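Local structure of five-membered-cyclitol-phosphate synthase (Streptomyces citricolor, 6K96) at residues 186-190 with 191-195; 260-264 with 265-269; 294-297 with 298-302; 316-320 with 321-325. The protein belongs to the myo-inositol-1-phosphate synthase family of cyclitol-phosphate synthases and binds NAD in an assembly of four chains. All blocks are in the same frame, centred on the assembly; numbering follows the deposited sequence.

Contact 1. Residues 186-190 with 191-195. With NAD (nicotinamide-adenine-dinucleotide), chain G.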
loop_
_atom_site.group_PDB
_atom_site.type_symbol
_atom_site.label_atom_id
_atom_site.label_comp_id
_atom_site.label_asym_id
_atom_site.label_seq_id
_atom_site.Cartn_x
_atom_site.Cartn_y
_atom_site.Cartn_z
ATOM N N SER B 186 14.953 -1.708 -18.370
ATOM C CA SER B 186 14.344 -0.393 -18.044
ATOM C C SER B 186 15.166 0.266 -16.937
ATOM O O SER B 186 15.737 -0.472 -16.122
ATOM C CB SER B 186 12.879 -0.528 -17.711
ATOM O OG SER B 186 12.031 -0.257 -18.865
ATOM N N HIS B 187 15.270 1.604 -16.943
ATOM C CA HIS B 187 16.109 2.379 -15.982
ATOM C C HIS B 187 15.908 1.789 -14.586
ATOM O O HIS B 187 16.907 1.375 -13.926
ATOM C CB HIS B 187 15.773 3.883 -15.979
ATOM C CG HIS B 187 16.924 4.719 -15.505
ATOM N ND1 HIS B 187 16.943 6.112 -15.615
ATOM C CD2 HIS B 187 18.140 4.365 -14.993
ATOM C CE1 HIS B 187 18.102 6.559 -15.176
ATOM N NE2 HIS B 187 18.854 5.513 -14.804
ATOM N N LEU B 188 14.645 1.736 -14.152
ATOM C CA LEU B 188 14.264 1.039 -12.896
ATOM C C LEU B 188 13.034 0.186 -13.144
ATOM O O LEU B 188 11.921 0.683 -13.181
ATOM C CB LEU B 188 13.996 2.000 -11.734
ATOM C CG LEU B 188 13.667 1.240 -10.444
ATOM C CD1 LEU B 188 14.869 0.427 -9.963
ATOM C CD2 LEU B 188 13.180 2.170 -9.358
ATOM N N GLY B 189 13.255 -1.100 -13.242
ATOM C CA GLY B 189 12.185 -1.985 -13.705
ATOM C C GLY B 189 11.576 -2.741 -12.583
ATOM O O GLY B 189 12.278 -2.992 -11.609
ATOM N N THR B 190 10.322 -3.126 -12.781
ATOM C CA THR B 190 9.533 -3.936 -11.848
ATOM C C THR B 190 10.397 -5.072 -11.321
ATOM O O THR B 190 10.355 -5.350 -10.075
ATOM C CB THR B 190 8.301 -4.428 -12.602
ATOM O OG1 THR B 190 7.758 -3.325 -13.334
ATOM C CG2 THR B 190 7.293 -5.025 -11.658
ATOM N N SER B 191 11.092 -5.752 -12.256
ATOM C CA SER B 191 11.676 -7.090 -12.020
ATOM C C SER B 191 12.949 -6.949 -11.171
ATOM O O SER B 191 13.212 -7.831 -10.309
ATOM C CB SER B 191 11.859 -7.856 -13.342
ATOM O OG SER B 191 10.710 -8.720 -13.630
ATOM N N VAL B 192 13.733 -5.890 -11.369
ATOM C CA VAL B 192 14.918 -5.671 -10.504
ATOM C C VAL B 192 14.428 -5.367 -9.085
ATOM O O VAL B 192 15.041 -5.887 -8.168
ATOM C CB VAL B 192 15.859 -4.588 -11.059
ATOM C CG1 VAL B 192 15.254 -3.171 -10.985
ATOM C CG2 VAL B 192 17.181 -4.633 -10.311
ATOM N N VAL B 193 13.335 -4.642 -8.894
ATOM C CA VAL B 193 12.789 -4.435 -7.521
ATOM C C VAL B 193 12.324 -5.767 -6.958
ATOM O O VAL B 193 12.670 -6.078 -5.856
ATOM C CB VAL B 193 11.632 -3.430 -7.406
ATOM C CG1 VAL B 193 11.172 -3.329 -5.962
ATOM C CG2 VAL B 193 11.988 -2.073 -7.950
ATOM N N HIS B 194 11.501 -6.516 -7.680
ATOM C CA HIS B 194 10.968 -7.796 -7.140
ATOM C C HIS B 194 12.139 -8.704 -6.745
ATOM O O HIS B 194 12.143 -9.285 -5.641
ATOM C CB HIS B 194 10.045 -8.450 -8.162
ATOM C CG HIS B 194 9.230 -9.558 -7.607
ATOM N ND1 HIS B 194 8.166 -10.055 -8.291
ATOM C CD2 HIS B 194 9.257 -10.198 -6.425
ATOM C CE1 HIS B 194 7.575 -10.974 -7.553
ATOM N NE2 HIS B 194 8.219 -11.079 -6.414
ATOM N N ARG B 195 13.119 -8.777 -7.636
ATOM C CA ARG B 195 14.272 -9.705 -7.560
ATOM C C ARG B 195 15.132 -9.323 -6.350
ATOM O O ARG B 195 15.600 -10.223 -5.695
ATOM C CB ARG B 195 14.967 -9.662 -8.939
ATOM C CG ARG B 195 16.300 -10.381 -9.047
ATOM C CD ARG B 195 17.024 -10.030 -10.358
ATOM N NE ARG B 195 18.265 -10.808 -10.402
ATOM C CZ ARG B 195 18.567 -11.784 -11.277
ATOM N NH1 ARG B 195 17.755 -12.086 -12.280
ATOM N NH2 ARG B 195 19.713 -12.443 -11.161
HETATM P PA NAD G . 5.619 2.918 -29.252
HETATM O O1A NAD G . 4.511 1.972 -29.513
HETATM O O2A NAD G . 5.240 4.175 -28.519
HETATM O O5B NAD G . 6.503 3.266 -30.512
HETATM C C5B NAD G . 6.331 2.373 -31.637
HETATM C C4B NAD G . 6.423 3.169 -32.912
HETATM O O4B NAD G . 6.812 2.347 -34.063
HETATM C C3B NAD G . 5.093 3.817 -33.308
HETATM O O3B NAD G . 5.352 5.150 -33.732
HETATM C C2B NAD G . 4.662 2.960 -34.496
HETATM O O2B NAD G . 3.695 3.728 -35.152
HETATM C C1B NAD G . 6.030 2.789 -35.164
HETATM N N9A NAD G . 6.151 1.798 -36.215
HETATM C C8A NAD G . 5.392 0.656 -36.292
HETATM N N7A NAD G . 5.751 -0.136 -37.276
HETATM C C5A NAD G . 6.834 0.503 -37.870
HETATM C C6A NAD G . 7.646 0.144 -38.965
HETATM N N6A NAD G . 7.489 -0.992 -39.635
HETATM N N1A NAD G . 8.676 0.973 -39.289
HETATM C C2A NAD G . 8.806 2.112 -38.583
HETATM N N3A NAD G . 8.089 2.552 -37.551
HETATM C C4A NAD G . 7.105 1.694 -37.221
HETATM O O3 NAD G . 6.699 2.146 -28.383
HETATM P PN NAD G . 7.694 2.708 -27.251
HETATM O O1N NAD G . 8.445 3.841 -27.837
HETATM O O2N NAD G . 6.821 2.817 -26.039
HETATM O O5D NAD G . 8.697 1.454 -27.101
HETATM C C5D NAD G . 9.473 1.050 -28.303
HETATM C C4D NAD G . 10.060 -0.313 -28.083
HETATM O O4D NAD G . 11.013 -0.313 -26.995
HETATM C C3D NAD G . 9.002 -1.370 -27.736
HETATM O O3D NAD G . 9.387 -2.572 -28.368
HETATM C C2D NAD G . 9.216 -1.585 -26.241
HETATM O O2D NAD G . 8.908 -2.870 -25.733
HETATM C C1D NAD G . 10.732 -1.428 -26.136
HETATM N N1N NAD G . 11.119 -1.209 -24.710
HETATM C C2N NAD G . 10.440 -0.199 -23.948
HETATM C C3N NAD G . 10.620 -0.081 -22.580
HETATM C C7N NAD G . 9.897 1.039 -21.855
HETATM O O7N NAD G . 9.279 1.879 -22.497
HETATM N N7N NAD G . 9.949 1.063 -20.526
HETATM C C4N NAD G . 11.459 -1.007 -21.962
HETATM C C5N NAD G . 12.242 -1.861 -22.729
HETATM C C6N NAD G . 11.998 -2.008 -24.081
#
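The flat peptide group of T190 is met in its carbonyl plane by H194, whose N lies 2.9 Å from T190 O with a nearly straight N-H (163°). This is the opening turn of helix 190-203, and G189 sits at its N-cap. G189 O receives two weak bonds, from V192 N and V193 N, each 3.3 Å away; that from V192 N is strongly bent, that from V193 N much straighter. At the H194 imidazole both ring nitrogens have partners in strand 207-217: NE2 pairs with S211 and ND1 with Q213, which ties the ring to the sheet beside the helix. T190 OG1 is likewise bonded to N215, and its side chain packs on A268 of strand 265-275.

Around the cap the apolar contact is made by methyl groups. L188 CD1 comes within 3.8 Å of V192 CG1, the two side chains crossing at about a right angle, and V193 CG2 stands somewhat farther off. With chi1 at 69°, V192 CG1 lies between its own backbone N and carbonyl carbon, and that turns it onto G189 O. The second subunit covers this surface with V282 on L188, L200 on V192 and L197 on V193. The loop before the helix reaches the dinucleotide pocket, where the carboxamide of NAD donates from N7N to S186 OG at 3.0 Å, with an angle of 151° at the hydrogen.

Contact 2. Residues 260-264 with 265-269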
loop_
_atom_site.group_PDB
_atom_site.type_symbol
_atom_site.label_atom_id
_atom_site.label_comp_id
_atom_site.label_asym_id
_atom_site.label_seq_id
_atom_site.Cartn_x
_atom_site.Cartn_y
_atom_site.Cartn_z
ATOM N N ALA B 260 -6.566 3.015 -19.417
ATOM C CA ALA B 260 -6.409 3.990 -20.502
ATOM C C ALA B 260 -5.830 5.271 -19.901
ATOM O O ALA B 260 -4.869 5.771 -20.511
ATOM C CB ALA B 260 -7.736 4.186 -21.210
ATOM N N HIS B 261 -6.359 5.703 -18.739
ATOM C CA HIS B 261 -5.984 6.984 -18.060
ATOM C C HIS B 261 -4.585 6.904 -17.421
ATOM O O HIS B 261 -4.169 7.915 -16.935
ATOM C CB HIS B 261 -7.048 7.400 -17.022
ATOM C CG HIS B 261 -7.037 6.587 -15.763
ATOM N ND1 HIS B 261 -8.024 5.676 -15.466
ATOM C CD2 HIS B 261 -6.160 6.541 -14.729
ATOM C CE1 HIS B 261 -7.740 5.083 -14.318
ATOM N NE2 HIS B 261 -6.587 5.573 -13.861
ATOM N N LEU B 262 -3.918 5.753 -17.357
ATOM C CA LEU B 262 -2.465 5.686 -17.035
ATOM C C LEU B 262 -1.595 6.201 -18.184
ATOM O O LEU B 262 -0.452 6.568 -17.877
ATOM C CB LEU B 262 -2.015 4.276 -16.669
ATOM C CG LEU B 262 -2.517 3.759 -15.316
ATOM C CD1 LEU B 262 -1.925 2.383 -14.971
ATOM C CD2 LEU B 262 -2.187 4.708 -14.222
ATOM N N LYS B 263 -2.042 6.150 -19.444
ATOM C CA LYS B 263 -1.213 6.575 -20.608
ATOM C C LYS B 263 0.167 5.897 -20.542
ATOM O O LYS B 263 0.236 4.679 -20.363
ATOM C CB LYS B 263 -1.134 8.112 -20.621
ATOM C CG LYS B 263 -2.426 8.775 -21.088
ATOM C CD LYS B 263 -2.815 10.075 -20.389
ATOM C CE LYS B 263 -3.856 10.900 -21.142
ATOM N NZ LYS B 263 -3.287 11.533 -22.370
ATOM N N ASP B 264 1.253 6.666 -20.646
ATOM C CA ASP B 264 2.652 6.149 -20.599
ATOM C C ASP B 264 3.111 5.845 -19.174
ATOM O O ASP B 264 4.229 5.363 -19.076
ATOM C CB ASP B 264 3.657 7.071 -21.271
ATOM C CG ASP B 264 5.068 6.529 -21.330
ATOM O OD1 ASP B 264 5.351 5.525 -22.078
ATOM O OD2 ASP B 264 5.906 7.097 -20.623
ATOM N N HIS B 265 2.267 5.972 -18.155
ATOM C CA HIS B 265 2.614 5.513 -16.788
ATOM C C HIS B 265 2.579 4.003 -16.682
ATOM O O HIS B 265 1.743 3.411 -17.287
ATOM C CB HIS B 265 1.664 6.042 -15.716
ATOM C CG HIS B 265 1.985 7.420 -15.293
ATOM N ND1 HIS B 265 1.032 8.391 -15.294
ATOM C CD2 HIS B 265 3.142 7.988 -14.893
ATOM C CE1 HIS B 265 1.565 9.539 -14.876
ATOM N NE2 HIS B 265 2.883 9.328 -14.639
ATOM N N LYS B 266 3.428 3.404 -15.869
ATOM C CA LYS B 266 3.322 1.957 -15.614
ATOM C C LYS B 266 3.271 1.791 -14.090
ATOM O O LYS B 266 4.090 2.396 -13.435
ATOM C CB LYS B 266 4.474 1.208 -16.286
ATOM C CG LYS B 266 4.804 -0.135 -15.652
ATOM C CD LYS B 266 5.640 -1.053 -16.522
ATOM C CE LYS B 266 4.756 -1.868 -17.431
ATOM N NZ LYS B 266 5.554 -2.971 -18.026
ATOM N N VAL B 267 2.391 0.936 -13.584
ATOM C CA VAL B 267 2.215 0.643 -12.149
ATOM C C VAL B 267 2.553 -0.808 -11.945
ATOM O O VAL B 267 2.164 -1.561 -12.749
ATOM C CB VAL B 267 0.790 0.920 -11.675
ATOM C CG1 VAL B 267 0.603 0.343 -10.293
ATOM C CG2 VAL B 267 0.469 2.398 -11.694
ATOM N N ALA B 268 3.247 -1.150 -10.877
ATOM C CA ALA B 268 3.604 -2.506 -10.464
ATOM C C ALA B 268 3.101 -2.708 -9.043
ATOM O O ALA B 268 3.045 -1.778 -8.366
ATOM C CB ALA B 268 5.073 -2.617 -10.499
ATOM N N MET B 269 2.594 -3.863 -8.686
ATOM C CA MET B 269 2.120 -4.131 -7.322
ATOM C C MET B 269 2.754 -5.448 -6.978
ATOM O O MET B 269 2.750 -6.329 -7.861
ATOM C CB MET B 269 0.600 -4.212 -7.218
ATOM C CG MET B 269 0.005 -2.939 -6.700
ATOM S SD MET B 269 -1.286 -2.289 -7.799
ATOM C CE MET B 269 -2.312 -3.723 -8.072
HETATM O O HOH W 1 -1.846 8.903 -16.216
#
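H265 lies alongside the turn that precedes it, and its side chain, followed from CB to the ring, runs past L262 O. CB lies 3.1 Å from L262 O and touches the carbonyl carbon of D264. CG stands anti to the carbonyl carbon of H265 (chi1 -81°), which keeps the ring beside the turn, with CG itself 3.7 Å from L262 O. At the rim of the imidazole ND1 meets a water in the ring plane at 3.1 Å. That water donates to H261 O at 2.6 Å, so it bridges the ring to the 3-10 segment 260-262.

The backbone closes the same loop. H265 N donates to L262 O over 2.8 Å, the donor tilted 33° from the carbonyl plane, and completes a type II' beta turn from L262 to H265 in which K263 takes a positive phi. Farther along, L262 CD1 packs on V267 CG2 at 4.1 Å, the leucine branch lying roughly perpendicular to the valine. The D264 carboxylate is held through OD1 by S293 and N219 and through OD2 by Q291; its side chain comes to about 4 Å from the sodium ion, whose site includes N15 and S293.

The turn thus leads strand 255-258 into strand 265-275, which runs antiparallel to both 207-217 and 281-291. H265 rests on K289 and Q291 of strand 281-291, L262 on L216 of strand 207-217, and V267 also meets Y212 of the third subunit.

Contact 3. Residues 294-297 with 298-302; sequences SNAA and GVIID. With NAD (nicotinamide-adenine-dinucleotide), chain G.
A296 and I300 touch through CB and CD1, 4.0 Å apart, one turn along helix 292-313. The A296 methyl also forms part of the wall beside NAD, its CB lying 3.7 Å from NAD O7N. N295 CB stands 4.0 Å from NAD N7N, so the carboxamide is met here by aliphatic carbon.

The next shell is the helix backbone that sets these carbons in place. A296 O accepts two N-H groups: I300 N approaches in the carbonyl plane at 2.9 Å, whereas V299 N comes from above that plane at the same distance. The second bond spans three residues, a 3-10-like step at a kink where V299 N lacks the usual bond to the preceding turn. On either side of it, G298 N donates to S294 O at 2.8 Å and I301 N to A297 O at 3.0 Å, the latter almost straight (175°). I300 CG1 lies anti to its own carbonyl carbon (chi1 -63°), which sets it over A296 O at 3.3 Å and carries CD1 on to the A296 methyl.

Farther out, N295 ND2 bonds to L188 O, and S294 OG to Y83 and to T280 of the second subunit. I300 and A296 both lean on N15, which binds the sodium ion together with S293. Chemically, the contact presents NAD with a methyl and a methylene group while the buried amide of N295 is spent on the protein. Van der Waals contact from N295 and A296, which meet the carboxamide through carbon, is consistent with a role in positioning it.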
loop_
_atom_site.group_PDB
_atom_site.type_symbol
_atom_site.label_atom_id
_atom_site.label_comp_id
_atom_site.label_asym_id
_atom_site.label_seq_id
_atom_site.Cartn_x
_atom_site.Cartn_y
_atom_site.Cartn_z
ATOM N N SER B 294 10.250 7.069 -19.798
ATOM C CA SER B 294 11.462 7.632 -19.144
ATOM C C SER B 294 12.350 6.450 -18.781
ATOM O O SER B 294 13.581 6.604 -18.855
ATOM C CB SER B 294 11.148 8.512 -17.915
ATOM O OG SER B 294 10.633 9.801 -18.295
ATOM N N ASN B 295 11.760 5.300 -18.441
ATOM C CA ASN B 295 12.550 4.103 -18.080
ATOM C C ASN B 295 13.284 3.647 -19.327
ATOM O O ASN B 295 14.262 2.963 -19.160
ATOM C CB ASN B 295 11.706 2.961 -17.524
ATOM C CG ASN B 295 11.744 2.789 -16.021
ATOM O OD1 ASN B 295 12.491 3.459 -15.327
ATOM N ND2 ASN B 295 10.935 1.869 -15.512
ATOM N N ALA B 296 12.799 3.964 -20.527
ATOM C CA ALA B 296 13.489 3.649 -21.798
ATOM C C ALA B 296 14.570 4.695 -21.992
ATOM O O ALA B 296 15.695 4.331 -22.114
ATOM C CB ALA B 296 12.526 3.676 -22.960
ATOM N N ALA B 297 14.201 5.971 -21.996
ATOM C CA ALA B 297 15.109 7.080 -22.426
ATOM C C ALA B 297 16.283 7.206 -21.442
ATOM O O ALA B 297 17.416 7.373 -21.874
ATOM C CB ALA B 297 14.378 8.379 -22.580
ATOM N N GLY B 298 16.036 6.983 -20.172
ATOM C CA GLY B 298 17.105 6.891 -19.157
ATOM C C GLY B 298 18.179 5.882 -19.492
ATOM O O GLY B 298 19.273 5.987 -18.916
ATOM N N VAL B 299 17.899 4.933 -20.392
ATOM C CA VAL B 299 18.906 3.894 -20.779
ATOM C C VAL B 299 19.319 4.116 -22.244
ATOM O O VAL B 299 20.491 3.962 -22.564
ATOM C CB VAL B 299 18.328 2.510 -20.457
ATOM C CG1 VAL B 299 18.777 1.450 -21.432
ATOM C CG2 VAL B 299 18.619 2.118 -19.011
ATOM N N ILE B 300 18.406 4.572 -23.081
ATOM C CA ILE B 300 18.715 4.884 -24.489
ATOM C C ILE B 300 19.847 5.912 -24.453
ATOM O O ILE B 300 20.900 5.669 -25.045
ATOM C CB ILE B 300 17.465 5.312 -25.268
ATOM C CG1 ILE B 300 16.463 4.161 -25.313
ATOM C CG2 ILE B 300 17.822 5.733 -26.676
ATOM C CD1 ILE B 300 15.103 4.528 -25.890
ATOM N N ILE B 301 19.715 6.992 -23.700
ATOM C CA ILE B 301 20.767 8.058 -23.705
ATOM C C ILE B 301 22.162 7.477 -23.435
ATOM O O ILE B 301 23.094 8.032 -23.938
ATOM C CB ILE B 301 20.445 9.170 -22.703
ATOM C CG1 ILE B 301 21.241 10.424 -23.047
ATOM C CG2 ILE B 301 20.690 8.665 -21.279
ATOM C CD1 ILE B 301 21.028 10.892 -24.443
ATOM N N ASP B 302 22.287 6.442 -22.611
ATOM C CA ASP B 302 23.526 5.652 -22.389
ATOM C C ASP B 302 23.910 4.970 -23.728
ATOM O O ASP B 302 24.922 5.352 -24.301
ATOM C CB ASP B 302 23.263 4.649 -21.251
ATOM C CG ASP B 302 23.811 5.065 -19.899
ATOM O OD1 ASP B 302 24.995 4.818 -19.686
ATOM O OD2 ASP B 302 23.056 5.612 -19.045
HETATM P PA NAD G . 5.619 2.918 -29.252
HETATM O O1A NAD G . 4.511 1.972 -29.513
HETATM O O2A NAD G . 5.240 4.175 -28.519
HETATM O O5B NAD G . 6.503 3.266 -30.512
HETATM C C5B NAD G . 6.331 2.373 -31.637
HETATM C C4B NAD G . 6.423 3.169 -32.912
HETATM O O4B NAD G . 6.812 2.347 -34.063
HETATM C C3B NAD G . 5.093 3.817 -33.308
HETATM O O3B NAD G . 5.352 5.150 -33.732
HETATM C C2B NAD G . 4.662 2.960 -34.496
HETATM O O2B NAD G . 3.695 3.728 -35.152
HETATM C C1B NAD G . 6.030 2.789 -35.164
HETATM N N9A NAD G . 6.151 1.798 -36.215
HETATM C C8A NAD G . 5.392 0.656 -36.292
HETATM N N7A NAD G . 5.751 -0.136 -37.276
HETATM C C5A NAD G . 6.834 0.503 -37.870
HETATM C C6A NAD G . 7.646 0.144 -38.965
HETATM N N6A NAD G . 7.489 -0.992 -39.635
HETATM N N1A NAD G . 8.676 0.973 -39.289
HETATM C C2A NAD G . 8.806 2.112 -38.583
HETATM N N3A NAD G . 8.089 2.552 -37.551
HETATM C C4A NAD G . 7.105 1.694 -37.221
HETATM O O3 NAD G . 6.699 2.146 -28.383
HETATM P PN NAD G . 7.694 2.708 -27.251
HETATM O O1N NAD G . 8.445 3.841 -27.837
HETATM O O2N NAD G . 6.821 2.817 -26.039
HETATM O O5D NAD G . 8.697 1.454 -27.101
HETATM C C5D NAD G . 9.473 1.050 -28.303
HETATM C C4D NAD G . 10.060 -0.313 -28.083
HETATM O O4D NAD G . 11.013 -0.313 -26.995
HETATM C C3D NAD G . 9.002 -1.370 -27.736
HETATM O O3D NAD G . 9.387 -2.572 -28.368
HETATM C C2D NAD G . 9.216 -1.585 -26.241
HETATM O O2D NAD G . 8.908 -2.870 -25.733
HETATM C C1D NAD G . 10.732 -1.428 -26.136
HETATM N N1N NAD G . 11.119 -1.209 -24.710
HETATM C C2N NAD G . 10.440 -0.199 -23.948
HETATM C C3N NAD G . 10.620 -0.081 -22.580
HETATM C C7N NAD G . 9.897 1.039 -21.855
HETATM O O7N NAD G . 9.279 1.879 -22.497
HETATM N N7N NAD G . 9.949 1.063 -20.526
HETATM C C4N NAD G . 11.459 -1.007 -21.962
HETATM C C5N NAD G . 12.242 -1.861 -22.729
HETATM C C6N NAD G . 11.998 -2.008 -24.081
#

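Contact 4. Residues 316-320 with 321-325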
loop_
_atom_site.group_PDB
_atom_site.type_symbol
_atom_site.label_atom_id
_atom_site.label_comp_id
_atom_site.label_asym_id
_atom_site.label_seq_id
_atom_site.Cartn_x
_atom_site.Cartn_y
_atom_site.Cartn_z
ATOM N N GLY B 316 34.004 -1.094 -33.624
ATOM C CA GLY B 316 32.827 -1.775 -34.185
ATOM C C GLY B 316 32.465 -3.000 -33.357
ATOM O O GLY B 316 33.262 -3.413 -32.482
ATOM N N GLY B 317 31.317 -3.590 -33.666
ATOM C CA GLY B 317 30.790 -4.734 -32.918
ATOM C C GLY B 317 30.108 -4.274 -31.647
ATOM O O GLY B 317 29.665 -3.114 -31.555
ATOM N N PHE B 318 29.999 -5.202 -30.712
ATOM C CA PHE B 318 29.311 -4.983 -29.422
ATOM C C PHE B 318 30.281 -4.288 -28.450
ATOM O O PHE B 318 31.470 -4.656 -28.398
ATOM C CB PHE B 318 28.769 -6.309 -28.885
ATOM C CG PHE B 318 27.998 -6.103 -27.614
ATOM C CD1 PHE B 318 26.775 -5.461 -27.639
ATOM C CD2 PHE B 318 28.542 -6.470 -26.391
ATOM C CE1 PHE B 318 26.084 -5.243 -26.454
ATOM C CE2 PHE B 318 27.859 -6.233 -25.207
ATOM C CZ PHE B 318 26.620 -5.646 -25.243
ATOM N N SER B 319 29.794 -3.284 -27.718
ATOM C CA SER B 319 30.571 -2.661 -26.617
ATOM C C SER B 319 30.112 -3.284 -25.300
ATOM O O SER B 319 28.870 -3.393 -25.074
ATOM C CB SER B 319 30.479 -1.164 -26.564
ATOM O OG SER B 319 31.149 -0.702 -25.395
ATOM N N ALA B 320 31.072 -3.659 -24.458
ATOM C CA ALA B 320 30.767 -4.210 -23.127
ATOM C C ALA B 320 30.184 -3.099 -22.216
ATOM O O ALA B 320 29.482 -3.428 -21.265
ATOM C CB ALA B 320 32.004 -4.873 -22.589
ATOM N N ALA B 321 30.375 -1.817 -22.526
ATOM C CA ALA B 321 29.803 -0.719 -21.717
ATOM C C ALA B 321 28.280 -0.791 -21.757
ATOM O O ALA B 321 27.645 -0.091 -20.999
ATOM C CB ALA B 321 30.253 0.627 -22.231
ATOM N N ALA B 322 27.696 -1.525 -22.701
ATOM C CA ALA B 322 26.228 -1.526 -22.910
ATOM C C ALA B 322 25.580 -2.576 -22.024
ATOM O O ALA B 322 24.343 -2.622 -21.993
ATOM C CB ALA B 322 25.915 -1.788 -24.347
ATOM N N VAL B 323 26.364 -3.387 -21.324
ATOM C CA VAL B 323 25.844 -4.674 -20.774
ATOM C C VAL B 323 24.813 -4.388 -19.672
ATOM O O VAL B 323 23.710 -4.994 -19.664
ATOM C CB VAL B 323 27.001 -5.601 -20.359
ATOM C CG1 VAL B 323 26.548 -6.778 -19.522
ATOM C CG2 VAL B 323 27.762 -6.084 -21.566
ATOM N N LYS B 324 25.099 -3.489 -18.751
ATOM C CA LYS B 324 24.217 -3.353 -17.564
ATOM C C LYS B 324 22.836 -2.827 -17.974
ATOM O O LYS B 324 21.900 -3.032 -17.168
ATOM C CB LYS B 324 24.863 -2.482 -16.490
ATOM C CG LYS B 324 25.963 -3.197 -15.723
ATOM C CD LYS B 324 26.151 -2.740 -14.277
ATOM C CE LYS B 324 26.954 -3.764 -13.484
ATOM N NZ LYS B 324 27.657 -3.190 -12.307
ATOM N N VAL B 325 22.693 -2.198 -19.155
ATOM C CA VAL B 325 21.390 -1.584 -19.539
ATOM C C VAL B 325 20.658 -2.419 -20.609
ATOM O O VAL B 325 19.696 -1.885 -21.213
ATOM C CB VAL B 325 21.575 -0.118 -19.952
ATOM C CG1 VAL B 325 22.122 0.711 -18.812
ATOM C CG2 VAL B 325 22.444 0.021 -21.174
#
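S319 uses both of its oxygens on the residues that follow. The side-chain OG accepts A321 N at 3.2 Å with an angle of 152° at the hydrogen, and S319 O accepts A322 N at 3.2 Å. OG reaches its donor because it stands anti to the backbone N of S319 (chi1 174°), beside the carbonyl carbon, where it also touches the A321 methyl at 3.5 Å. A third bond runs from V323 N to A320 O over 3.1 Å. In both backbone bonds the donor sits well above the carbonyl plane, as expected where the chain is wound tightly. Three successive N-H groups, of A321, A322 and V323, are therefore satisfied within the turn, and V325 N adds a weak bond to A322 O.

F318 covers the same turn. Its ring presents an edge to V323, with CG2 of V323 in the ring plane 3.6 Å from CE2, and CZ lies 4.0 Å from A322 CB. V323 CG2 is in turn pressed against A320 O at 3.2 Å. P329 and Y336 pack on F318 as well, while A322 rests on L303 of helix 292-313 and A320 on A344 of helix 338-353. The chain before the turn is anchored by backbone bonds of G317 to V177 and L179. The OG-to-N-H bond two residues ahead defines an ST turn, here opening a short 3-10 turn in the connection between two helices.

The contacts follow one another along the chain without interleaving. Contacts 1 and 3 have centres about 14 Å apart and touch directly: H187 N probably bonds to N295 O, and both contacts reach NAD and the second subunit. Contact 2 lies about 15 Å from contact 1 and 18 Å from contact 3 (centres), in the mixed sheet against which the helix of contact 1 packs, T190 on A268. Contacts 2 and 4 are farthest apart, with centres about 30 Å apart on opposite sides of the chain's centre. Contact 4 meets contact 3, where V299 CG1 lies 3.5 Å from V325 O. Contact 3 thus joins the dinucleotide pocket, which contact 2 borders through D264, to the loop between helices 292-313 and 338-353.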